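Local coordinates for triacylglycerol lipase (Yarrowia lipolytica, PDB 3O0D), which probably hydrolyses the ester bonds of triacylglycerols as a secreted, glycosylated lipase of the alpha/beta-hydrolase fold, at residues 79-84 with 142-147; 89-94 with 159-164; 267-270 with 274-277. All coordinates share one frame; numbering follows the deposited sequence.

Interaction 1: 79-84 with 142-147; sequences KQIYLV and PKLDSV. With NAG (2-acetamido-2-deoxy-beta-D-glucopyranose), chain H.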
ATOM      1  N   LYS A  79     -11.787  15.658   5.454  1.00 13.48           N
ATOM      2  CA  LYS A  79     -10.814  16.651   4.863  1.00 12.68           C
ATOM      3  C   LYS A  79      -9.545  16.001   4.355  1.00 11.82           C
ATOM      4  O   LYS A  79      -8.401  16.297   4.781  1.00 11.44           O
ATOM      5  CB  LYS A  79     -10.449  17.715   5.951  1.00 14.59           C
ATOM      6  CG  LYS A  79     -11.584  18.765   6.199  1.00 21.31           C
ATOM      7  CD  LYS A  79     -12.751  18.085   6.775  1.00 23.13           C
ATOM      8  CE  LYS A  79     -14.000  18.997   7.209  1.00 25.49           C
ATOM      9  NZ  LYS A  79     -14.916  18.194   8.111  1.00 23.87           N
ATOM     10  N   GLN A  80      -9.738  15.013   3.458  1.00 11.29           N
ATOM     11  CA  GLN A  80      -8.622  14.262   2.918  1.00  9.40           C
ATOM     12  C   GLN A  80      -8.862  14.141   1.395  1.00  6.91           C
ATOM     13  O   GLN A  80      -9.996  14.216   0.913  1.00  9.97           O
ATOM     14  CB  GLN A  80      -8.548  12.825   3.468  1.00  8.27           C
ATOM     15  CG  GLN A  80      -8.134  12.880   4.983  1.00 10.71           C
ATOM     16  CD  GLN A  80      -8.195  11.501   5.576  1.00 16.44           C
ATOM     17  OE1 GLN A  80      -9.246  10.875   5.598  1.00 14.41           O
ATOM     18  NE2 GLN A  80      -7.036  10.955   5.929  1.00 20.70           N
ATOM     19  N   ILE A  81      -7.731  13.936   0.735  1.00  9.98           N
ATOM     20  CA  ILE A  81      -7.729  13.574  -0.719  1.00  8.67           C
ATOM     21  C   ILE A  81      -7.195  12.127  -0.716  1.00  8.41           C
ATOM     22  O   ILE A  81      -6.141  11.832  -0.142  1.00 11.86           O
ATOM     23  CB  ILE A  81      -6.710  14.476  -1.457  1.00 11.37           C
ATOM     24  CG1 ILE A  81      -7.242  15.921  -1.430  1.00 11.61           C
ATOM     25  CG2 ILE A  81      -6.603  13.948  -2.966  1.00 12.16           C
ATOM     26  CD1 ILE A  81      -6.119  17.035  -1.815  1.00 12.88           C
ATOM     27  N   TYR A  82      -7.933  11.263  -1.410  1.00 10.98           N
ATOM     28  CA  TYR A  82      -7.517   9.829  -1.472  1.00  9.26           C
ATOM     29  C   TYR A  82      -6.982   9.483  -2.867  1.00  7.19           C
ATOM     30  O   TYR A  82      -7.652   9.826  -3.800  1.00 11.88           O
ATOM     31  CB  TYR A  82      -8.738   8.972  -1.298  1.00  9.33           C
ATOM     32  CG  TYR A  82      -9.434   9.084   0.031  1.00  9.02           C
ATOM     33  CD1 TYR A  82      -8.705   9.243   1.187  1.00  9.84           C
ATOM     34  CD2 TYR A  82     -10.787   8.943   0.077  1.00  8.21           C
ATOM     35  CE1 TYR A  82      -9.395   9.340   2.449  1.00 11.21           C
ATOM     36  CE2 TYR A  82     -11.515   9.069   1.349  1.00 10.96           C
ATOM     37  CZ  TYR A  82     -10.741   9.224   2.475  1.00 10.82           C
ATOM     38  OH  TYR A  82     -11.347   9.344   3.708  1.00 11.96           O
ATOM     39  N   LEU A  83      -5.795   8.895  -2.921  1.00  9.12           N
ATOM     40  CA  LEU A  83      -5.350   8.269  -4.167  1.00  9.31           C
ATOM     41  C   LEU A  83      -5.296   6.728  -3.843  1.00  7.61           C
ATOM     42  O   LEU A  83      -4.629   6.331  -2.931  1.00 10.82           O
ATOM     43  CB  LEU A  83      -3.945   8.750  -4.483  1.00 10.50           C
ATOM     44  CG  LEU A  83      -3.356   8.005  -5.728  1.00  8.92           C
ATOM     45  CD1 LEU A  83      -4.253   8.151  -6.947  1.00 13.80           C
ATOM     46  CD2 LEU A  83      -1.972   8.633  -5.989  1.00 12.82           C
ATOM     47  N   VAL A  84      -6.040   5.956  -4.664  1.00  9.43           N
ATOM     48  CA  VAL A  84      -6.153   4.526  -4.364  1.00  8.13           C
ATOM     49  C   VAL A  84      -5.721   3.826  -5.649  1.00 10.12           C
ATOM     50  O   VAL A  84      -6.147   4.213  -6.738  1.00 10.59           O
ATOM     51  CB  VAL A  84      -7.587   4.191  -4.128  1.00  9.27           C
ATOM     52  CG1 VAL A  84      -7.810   2.618  -4.035  1.00 12.15           C
ATOM     53  CG2 VAL A  84      -8.077   4.847  -2.749  1.00 10.00           C
ATOM     54  N   PRO A 142      -0.923  14.776 -12.719  1.00 20.28           N
ATOM     55  CA  PRO A 142      -1.330  16.177 -12.941  1.00 21.79           C
ATOM     56  C   PRO A 142      -2.716  16.498 -12.322  1.00 21.01           C
ATOM     57  O   PRO A 142      -2.912  17.624 -11.732  1.00 21.86           O
ATOM     58  CB  PRO A 142      -1.351  16.292 -14.499  1.00 23.01           C
ATOM     59  CG  PRO A 142      -0.142  15.407 -14.886  1.00 22.56           C
ATOM     60  CD  PRO A 142      -0.526  14.133 -13.999  1.00 21.27           C
ATOM     61  N   LYS A 143      -3.676  15.570 -12.482  1.00 20.55           N
ATOM     62  CA  LYS A 143      -4.986  15.722 -11.866  1.00 18.86           C
ATOM     63  C   LYS A 143      -4.854  15.805 -10.316  1.00 17.63           C
ATOM     64  O   LYS A 143      -5.525  16.704  -9.723  1.00 18.62           O
ATOM     65  CB  LYS A 143      -6.015  14.680 -12.282  1.00 20.85           C
ATOM     66  CG  LYS A 143      -7.384  14.992 -11.923  1.00 22.70           C
ATOM     67  CD  LYS A 143      -7.862  16.300 -12.517  1.00 28.73           C
ATOM     68  CE  LYS A 143      -9.357  16.366 -12.500  1.00 33.71           C
ATOM     69  NZ  LYS A 143      -9.815  17.204 -13.640  1.00 42.87           N
ATOM     70  N   LEU A 144      -4.042  14.942  -9.694  1.00 17.00           N
ATOM     71  CA  LEU A 144      -3.800  15.019  -8.228  1.00 17.35           C
ATOM     72  C   LEU A 144      -3.249  16.397  -7.827  1.00 19.10           C
ATOM     73  O   LEU A 144      -3.764  17.082  -6.915  1.00 16.60           O
ATOM     74  CB  LEU A 144      -2.812  13.962  -7.799  1.00 16.44           C
ATOM     75  CG  LEU A 144      -2.328  14.006  -6.348  1.00 13.43           C
ATOM     76  CD1 LEU A 144      -3.548  13.818  -5.360  1.00 18.56           C
ATOM     77  CD2 LEU A 144      -1.388  12.917  -6.159  1.00 17.02           C
ATOM     78  N   ASP A 145      -2.208  16.823  -8.547  1.00 18.92           N
ATOM     79  CA  ASP A 145      -1.715  18.217  -8.256  1.00 20.42           C
ATOM     80  C   ASP A 145      -2.799  19.305  -8.350  1.00 18.66           C
ATOM     81  O   ASP A 145      -2.841  20.197  -7.498  1.00 19.62           O
ATOM     82  CB  ASP A 145      -0.527  18.544  -9.208  1.00 18.92           C
ATOM     83  CG  ASP A 145       0.792  18.059  -8.664  1.00 24.68           C
ATOM     84  OD1 ASP A 145       0.993  17.988  -7.430  1.00 29.37           O
ATOM     85  OD2 ASP A 145       1.696  17.749  -9.480  1.00 30.44           O
ATOM     86  N   SER A 146      -3.710  19.255  -9.313  1.00 18.21           N
ATOM     87  CA  SER A 146      -4.749  20.271  -9.420  1.00 20.29           C
ATOM     88  C   SER A 146      -5.718  20.159  -8.256  1.00 20.57           C
ATOM     89  O   SER A 146      -6.173  21.163  -7.717  1.00 19.58           O
ATOM     90  CB  SER A 146      -5.514  20.262 -10.739  1.00 22.53           C
ATOM     91  OG  SER A 146      -6.422  19.199 -10.824  1.00 29.35           O
ATOM     92  N   VAL A 147      -6.005  18.918  -7.852  1.00 17.06           N
ATOM     93  CA  VAL A 147      -6.911  18.714  -6.703  1.00 15.81           C
ATOM     94  C   VAL A 147      -6.223  19.180  -5.396  1.00 14.86           C
ATOM     95  O   VAL A 147      -6.882  19.770  -4.512  1.00 15.61           O
ATOM     96  CB  VAL A 147      -7.401  17.179  -6.622  1.00 14.74           C
ATOM     97  CG1 VAL A 147      -8.284  16.959  -5.325  1.00 15.50           C
ATOM     98  CG2 VAL A 147      -8.339  16.857  -7.855  1.00 15.58           C
TER
HETATM   99  C1  NAG H 302       5.974  16.583  -8.537  1.00 21.83           C
HETATM  100  C2  NAG H 302       4.725  16.623  -7.628  1.00 21.69           C
HETATM  101  C3  NAG H 302       4.403  18.082  -7.328  1.00 21.35           C
HETATM  102  C4  NAG H 302       5.619  18.801  -6.735  1.00 24.28           C
HETATM  103  C5  NAG H 302       6.722  18.683  -7.759  1.00 26.07           C
HETATM  104  C6  NAG H 302       8.012  19.483  -7.490  1.00 25.71           C
HETATM  105  C7  NAG H 302       3.099  14.806  -7.943  1.00 26.30           C
HETATM  106  C8  NAG H 302       1.847  14.335  -8.624  1.00 22.95           C
HETATM  107  N2  NAG H 302       3.537  16.032  -8.249  1.00 24.59           N
HETATM  108  O3  NAG H 302       3.284  18.113  -6.422  1.00 25.53           O
HETATM  109  O4  NAG H 302       5.315  20.193  -6.604  1.00 25.60           O
HETATM  110  O5  NAG H 302       7.010  17.275  -7.900  1.00 24.70           O
HETATM  111  O6  NAG H 302       8.356  19.289  -6.165  1.00 29.51           O
HETATM  112  O7  NAG H 302       3.706  14.088  -7.168  1.00 24.29           O

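Interaction 2: 89-94 with 159-164; sequences HSLEDV and TGHSLG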
ATOM      1  N   HIS A  89      -3.914  -6.035 -13.901  1.00 15.09           N
ATOM      2  CA  HIS A  89      -4.005  -7.445 -14.262  1.00 17.66           C
ATOM      3  C   HIS A  89      -4.429  -8.315 -13.054  1.00 17.97           C
ATOM      4  O   HIS A  89      -4.443  -7.843 -11.881  1.00 16.05           O
ATOM      5  CB  HIS A  89      -2.710  -7.865 -14.966  1.00 18.69           C
ATOM      6  CG  HIS A  89      -2.691  -7.351 -16.376  1.00 22.20           C
ATOM      7  ND1 HIS A  89      -3.363  -7.998 -17.390  1.00 27.84           N
ATOM      8  CD2 HIS A  89      -2.159  -6.224 -16.928  1.00 25.32           C
ATOM      9  CE1 HIS A  89      -3.260  -7.284 -18.509  1.00 28.09           C
ATOM     10  NE2 HIS A  89      -2.557  -6.193 -18.251  1.00 23.57           N
ATOM     11  N   SER A  90      -4.920  -9.519 -13.366  1.00 19.32           N
ATOM     12  CA  SER A  90      -5.364 -10.428 -12.316  1.00 17.85           C
ATOM     13  C   SER A  90      -4.296 -10.640 -11.252  1.00 19.13           C
ATOM     14  O   SER A  90      -3.073 -10.722 -11.493  1.00 17.77           O
ATOM     15  CB  SER A  90      -5.817 -11.789 -12.952  1.00 20.66           C
ATOM     16  OG  SER A  90      -4.679 -12.630 -13.182  1.00 23.35           O
ATOM     17  N   LEU A  91      -4.761 -10.777  -9.998  1.00 17.78           N
ATOM     18  CA  LEU A  91      -3.820 -11.041  -8.932  1.00 17.01           C
ATOM     19  C   LEU A  91      -2.973 -12.253  -9.238  1.00 18.30           C
ATOM     20  O   LEU A  91      -1.795 -12.217  -8.991  1.00 18.30           O
ATOM     21  CB  LEU A  91      -4.594 -11.249  -7.589  1.00 17.24           C
ATOM     22  CG  LEU A  91      -5.381 -10.028  -7.158  1.00 16.05           C
ATOM     23  CD1 LEU A  91      -6.343 -10.423  -6.035  1.00 19.04           C
ATOM     24  CD2 LEU A  91      -4.351  -8.970  -6.617  1.00 18.49           C
ATOM     25  N   GLU A  92      -3.561 -13.330  -9.811  1.00 20.30           N
ATOM     26  CA  GLU A  92      -2.786 -14.523 -10.082  1.00 22.48           C
ATOM     27  C   GLU A  92      -1.642 -14.238 -11.038  1.00 21.17           C
ATOM     28  O   GLU A  92      -0.489 -14.635 -10.785  1.00 20.00           O
ATOM     29  CB  GLU A  92      -3.657 -15.621 -10.723  1.00 22.21           C
ATOM     30  CG  GLU A  92      -4.361 -16.380  -9.711  1.00 28.06           C
ATOM     31  N   ASP A  93      -1.944 -13.522 -12.105  1.00 21.84           N
ATOM     32  CA  ASP A  93      -0.883 -13.164 -13.089  1.00 22.52           C
ATOM     33  C   ASP A  93       0.207 -12.264 -12.512  1.00 22.33           C
ATOM     34  O   ASP A  93       1.427 -12.487 -12.726  1.00 20.55           O
ATOM     35  CB  ASP A  93      -1.417 -12.507 -14.360  1.00 23.49           C
ATOM     36  CG  ASP A  93      -2.398 -13.423 -15.180  1.00 29.98           C
ATOM     37  OD1 ASP A  93      -2.577 -14.660 -14.901  1.00 32.06           O
ATOM     38  OD2 ASP A  93      -3.010 -12.859 -16.101  1.00 31.42           O
ATOM     39  N   VAL A  94      -0.211 -11.205 -11.797  1.00 19.67           N
ATOM     40  CA  VAL A  94       0.774 -10.338 -11.221  1.00 17.96           C
ATOM     41  C   VAL A  94       1.633 -11.069 -10.170  1.00 16.82           C
ATOM     42  O   VAL A  94       2.868 -10.915 -10.158  1.00 17.22           O
ATOM     43  CB  VAL A  94       0.033  -9.108 -10.650  1.00 18.42           C
ATOM     44  CG1 VAL A  94       1.073  -8.229  -9.968  1.00 20.39           C
ATOM     45  CG2 VAL A  94      -0.638  -8.380 -11.809  1.00 19.45           C
ATOM     46  N   THR A 159      -3.350   4.847  -0.710  1.00  9.62           N
ATOM     47  CA  THR A 159      -3.536   3.440  -0.249  1.00  9.88           C
ATOM     48  C   THR A 159      -3.670   2.489  -1.428  1.00 10.99           C
ATOM     49  O   THR A 159      -3.994   2.867  -2.517  1.00 11.04           O
ATOM     50  CB  THR A 159      -4.716   3.326   0.790  1.00 11.90           C
ATOM     51  OG1 THR A 159      -4.715   1.999   1.382  1.00 13.21           O
ATOM     52  CG2 THR A 159      -5.996   3.538   0.133  1.00 12.13           C
ATOM     53  N   GLY A 160      -3.357   1.239  -1.167  1.00  9.85           N
ATOM     54  CA  GLY A 160      -3.606   0.236  -2.257  1.00 11.76           C
ATOM     55  C   GLY A 160      -3.317  -1.129  -1.675  1.00  8.79           C
ATOM     56  O   GLY A 160      -2.521  -1.308  -0.742  1.00  8.21           O
ATOM     57  N   HIS A 161      -3.906  -2.116  -2.398  1.00 10.31           N
ATOM     58  CA  HIS A 161      -3.719  -3.550  -2.039  1.00 10.00           C
ATOM     59  C   HIS A 161      -2.906  -4.242  -3.132  1.00  9.00           C
ATOM     60  O   HIS A 161      -2.967  -3.815  -4.258  1.00 10.32           O
ATOM     61  CB  HIS A 161      -5.104  -4.131  -1.937  1.00 10.35           C
ATOM     62  CG  HIS A 161      -5.144  -5.656  -1.933  1.00  8.84           C
ATOM     63  ND1 HIS A 161      -4.784  -6.459  -0.854  1.00 12.75           N
ATOM     64  CD2 HIS A 161      -5.464  -6.486  -2.968  1.00  7.65           C
ATOM     65  CE1 HIS A 161      -4.931  -7.738  -1.212  1.00  7.67           C
ATOM     66  NE2 HIS A 161      -5.352  -7.762  -2.478  1.00 14.06           N
ATOM     67  N   SER A 162      -2.020  -5.128  -2.688  1.00  7.83           N
ATOM     68  CA  SER A 162      -1.210  -5.977  -3.646  1.00  9.82           C
ATOM     69  C   SER A 162      -0.293  -5.067  -4.454  1.00 12.54           C
ATOM     70  O   SER A 162       0.455  -4.333  -3.898  1.00 11.40           O
ATOM     71  CB  SER A 162      -2.210  -6.707  -4.549  1.00 12.29           C
ATOM     72  OG  SER A 162      -1.469  -7.894  -5.063  1.00 11.83           O
ATOM     73  N   LEU A 163      -0.236  -5.204  -5.790  1.00 12.40           N
ATOM     74  CA  LEU A 163       0.671  -4.327  -6.548  1.00 14.22           C
ATOM     75  C   LEU A 163       0.287  -2.824  -6.295  1.00 12.67           C
ATOM     76  O   LEU A 163       1.186  -1.965  -6.330  1.00 13.14           O
ATOM     77  CB  LEU A 163       0.548  -4.708  -8.034  1.00 15.89           C
ATOM     78  CG  LEU A 163       1.473  -3.878  -8.943  1.00 15.58           C
ATOM     79  CD1 LEU A 163       2.957  -4.132  -8.572  1.00 16.11           C
ATOM     80  CD2 LEU A 163       1.076  -4.172 -10.406  1.00 17.22           C
ATOM     81  N   GLY A 164      -1.031  -2.567  -6.123  1.00 12.48           N
ATOM     82  CA  GLY A 164      -1.495  -1.219  -5.663  1.00 12.61           C
ATOM     83  C   GLY A 164      -0.760  -0.747  -4.424  1.00 12.82           C
ATOM     84  O   GLY A 164      -0.501   0.449  -4.273  1.00 11.80           O
TER

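Interaction 3: 267-270 with 274-277; sequences GQSN and SAGN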
ATOM      1  N   GLY A 267      10.380  -3.910  13.602  1.00 12.39           N
ATOM      2  CA  GLY A 267      11.399  -4.421  12.659  1.00 15.17           C
ATOM      3  C   GLY A 267      11.080  -4.559  11.208  1.00 15.42           C
ATOM      4  O   GLY A 267       9.929  -4.473  10.741  1.00 13.91           O
ATOM      5  N   GLN A 268      12.115  -4.923  10.443  1.00 12.59           N
ATOM      6  CA  GLN A 268      11.879  -5.061   9.042  1.00 13.81           C
ATOM      7  C   GLN A 268      11.494  -6.522   8.686  1.00 13.17           C
ATOM      8  O   GLN A 268      11.083  -6.787   7.553  1.00 14.56           O
ATOM      9  CB  GLN A 268      13.144  -4.579   8.210  1.00 15.49           C
ATOM     10  CG  GLN A 268      13.346  -3.044   8.336  1.00 15.82           C
ATOM     11  CD  GLN A 268      14.696  -2.582   7.817  1.00 21.70           C
ATOM     12  OE1 GLN A 268      14.855  -1.425   7.321  1.00 24.17           O
ATOM     13  NE2 GLN A 268      15.677  -3.453   7.963  1.00 18.89           N
ATOM     14  N   SER A 269      11.742  -7.433   9.617  1.00 11.97           N
ATOM     15  CA  SER A 269      11.252  -8.819   9.508  1.00 15.71           C
ATOM     16  C   SER A 269      10.957  -9.320  10.894  1.00 14.60           C
ATOM     17  O   SER A 269      11.757  -9.134  11.827  1.00 16.19           O
ATOM     18  CB  SER A 269      12.295  -9.694   8.731  1.00 16.04           C
ATOM     19  OG  SER A 269      12.033 -11.102   8.830  1.00 22.78           O
ATOM     20  N   ASN A 270       9.769  -9.942  11.097  1.00 10.59           N
ATOM     21  CA  ASN A 270       9.370 -10.262  12.464  1.00 12.25           C
ATOM     22  C   ASN A 270       8.641 -11.605  12.443  1.00  9.30           C
ATOM     23  O   ASN A 270       7.586 -11.739  11.790  1.00 14.23           O
ATOM     24  CB  ASN A 270       8.483  -9.122  12.964  1.00 11.56           C
ATOM     25  CG  ASN A 270       8.069  -9.269  14.406  1.00 12.00           C
ATOM     26  OD1 ASN A 270       7.824 -10.358  14.898  1.00 12.37           O
ATOM     27  ND2 ASN A 270       8.053  -8.105  15.142  1.00 13.16           N
ATOM     28  N   SER A 274       4.396 -11.458   9.511  1.00 10.13           N
ATOM     29  CA  SER A 274       4.447 -12.098   8.146  0.50 11.98           C
ATOM     30  C   SER A 274       5.593 -13.086   7.971  1.00 13.37           C
ATOM     31  O   SER A 274       5.403 -14.193   7.414  1.00 12.18           O
ATOM     32  CB  SER A 274       4.710 -11.077   7.080  0.50 14.80           C
ATOM     33  OG  SER A 274       3.532 -10.498   6.702  0.50 20.74           O
ATOM     34  N   ALA A 275       6.787 -12.680   8.467  1.00 13.08           N
ATOM     35  CA  ALA A 275       7.981 -13.524   8.316  1.00 14.62           C
ATOM     36  C   ALA A 275       7.826 -14.880   8.964  1.00 14.46           C
ATOM     37  O   ALA A 275       8.592 -15.837   8.630  1.00 15.63           O
ATOM     38  CB  ALA A 275       9.277 -12.804   8.829  1.00 13.10           C
ATOM     39  N   GLY A 276       6.956 -14.979   9.968  1.00 12.57           N
ATOM     40  CA  GLY A 276       6.657 -16.249  10.669  1.00 12.77           C
ATOM     41  C   GLY A 276       5.522 -17.121  10.060  1.00 13.32           C
ATOM     42  O   GLY A 276       5.206 -18.212  10.672  1.00 13.00           O
ATOM     43  N   ASN A 277       4.993 -16.703   8.923  1.00 12.27           N
ATOM     44  CA  ASN A 277       3.918 -17.520   8.208  1.00 10.93           C
ATOM     45  C   ASN A 277       4.471 -18.983   8.073  1.00 13.92           C
ATOM     46  O   ASN A 277       5.657 -19.153   7.700  1.00 12.79           O
ATOM     47  CB  ASN A 277       3.690 -17.013   6.850  1.00 11.74           C
ATOM     48  CG  ASN A 277       2.714 -15.800   6.826  1.00 13.11           C
ATOM     49  OD1 ASN A 277       2.010 -15.548   7.845  1.00 14.46           O
ATOM     50  ND2 ASN A 277       2.718 -15.042   5.744  1.00 11.37           N
TER
HETATM   51  O   HOH W   1       7.685  -9.881   9.148  1.00 13.56           O

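Interaction 1: 79-84 with 142-147
D145 turns the flat carboxylate of this contact toward an N-acetylglucosamine of the protein's own glycan, and each of its oxygens takes one hydrogen bond: OD1 from the sugar's O3 at 2.5 Å, OD2 from the amide N2 at 2.8 Å. It stands on a helix whose inner side illustrates the helix-on-sheet layering of the alpha/beta-hydrolase fold. The two grips together fix the carboxylate's rotation, and H180 holds the same sugar. Without the carboxylate, as with an alanine here, sugar O3 and N2 would probably lose both acceptors. Helix 142-147 runs antiparallel (171°) over strand 80-84, their axes 10.3 Å apart. I81 does most of the touching. Its CG2 meets L144 CD1 at 3.9 Å, while CD1 and CG1 slide past V147 CG1, a methyl brought there by standing anti to the backbone N (chi1 176°). L83 CD2 meets L144 CD2 at 4.3 Å. L72 of strand 68-75 touches both I81 and L144, and V74 touches V147. Within the helix K143 O accepts twice, from V147 N in the helical turn and from S146 OG at 2.9 Å, the hydroxyl lying 21° off the carbonyl plane.

Interaction 2: 89-94 with 159-164
L91 and S162 meet where a strand turns sharply into a helix, a geometry consistent with the nucleophile elbow of alpha/beta-hydrolases in its GxSxG form. From CB, the chain of L91 leaves with CG anti to the carbonyl carbon (chi1 -62°), which turns the branch point outward from the helix, on the elbow's side. At CG the path divides. CD1 continues the extended line from CA, whereas CD2 branches off to the elbow and makes the contact: it rests against S162 OG at 3.4 Å and S162 CB at 3.7 Å, and approaches the H161 ring obliquely. The side chain also lies on I286, H289 and L290 of helix 285-290, so it fills the angle between the elbow and the helix that brings H289.

S162 OG is hydrogen-bonded to H289, consistent with the Ser-His pair of a lipase catalytic triad, and L91 adds an apolar wall beside that hydroxyl. The backbone of S162 takes the strained conformation of such a turn, with a positive phi of 65°. Both glycines of the motif are explained by the tightness of the bend: a CB on G160 would run into G164 O, and one on G164 into H161 O. S162 CB, for its part, stands 3.6 Å above one face of the H161 ring, displaced toward the rim.

One turn along helix 91-100, V94 crosses L163, the first residue after the elbow serine, at about a right angle, V94 CG1 lying 4.1 Å from L163 CB and equally near L163 CD2. Beyond, L163 reaches F66, F129 and S132. Helix 91-94 itself starts from an N-cap: S90 OG accepts from D93 N at 3.1 Å, with an N-H...O angle of 162°.

Interaction 3: 267-270 with 274-277
S274 opens a short 3-10 turn, its backbone N 3.9 Å from N270 O and hydrogen-bonded to the carboxylate of E247. The next residue, A275, carries most of the contact. Its N lies 3.5 Å from N270 O and donates instead to an ordered water at 3.0 Å; the same water accepts from N270 N at 2.9 Å. The two N-H groups therefore converge on one oxygen, at an angle of about 110° seen from the water, and a single molecule joins the strand end to the turn. The methyl of A275 points back at the strand, where CB sits a close 3.2 Å from S269 OG and 3.6 Å from N270 O. S269 swings its hydroxyl into that place by setting OG opposite the backbone N across the CA-CB bond (chi1 167°).

Residues 269-270 form a short, weakly bonded edge strand of the large mixed sheet, alongside strand 3-8, and after three residues the chain runs on in nearly the same direction, displaced to one side. The disulfide between C265 and C273 ties the end of that loop to the end of strand 262-265. N270 secures its start: OD1 accepts from Q272 N in an Asx turn, while ND2 donates to Q266 O and to E6 O of the neighbouring strand.

G276 follows, with its N 3.8 Å from N270 O, so that this one carbonyl faces three successive amides at the amino end of the turn. N277 then closes the turn, its N donating to S274 O at 3.0 Å. Its side chain leaves the contact altogether and is gripped at both ends of the amide, OD1 by G229 N and ND2 by Q234 OE1.

Interactions 1 and 2 interlock along the chain, their segments alternating, and they use neighbouring parallel strands: interaction 1 strand 80-87, interaction 2 the end of 155-161. Although their centres are 21 Å apart they touch directly: L83 O probably accepts a hydrogen bond from T159 N at 3.0 Å, and V84 packs on T159. Interaction 1 holds the first part of its strand, under the helix whose D145 binds the glycan, while interaction 2 delivers the probable nucleophile. Interaction 3 belongs to the far edge of the same sheet, its centre 33 Å from that of interaction 1. Its nearest atoms remain about 12 Å from those of interaction 2, yet S274 lies near the probable triad residues without touching them.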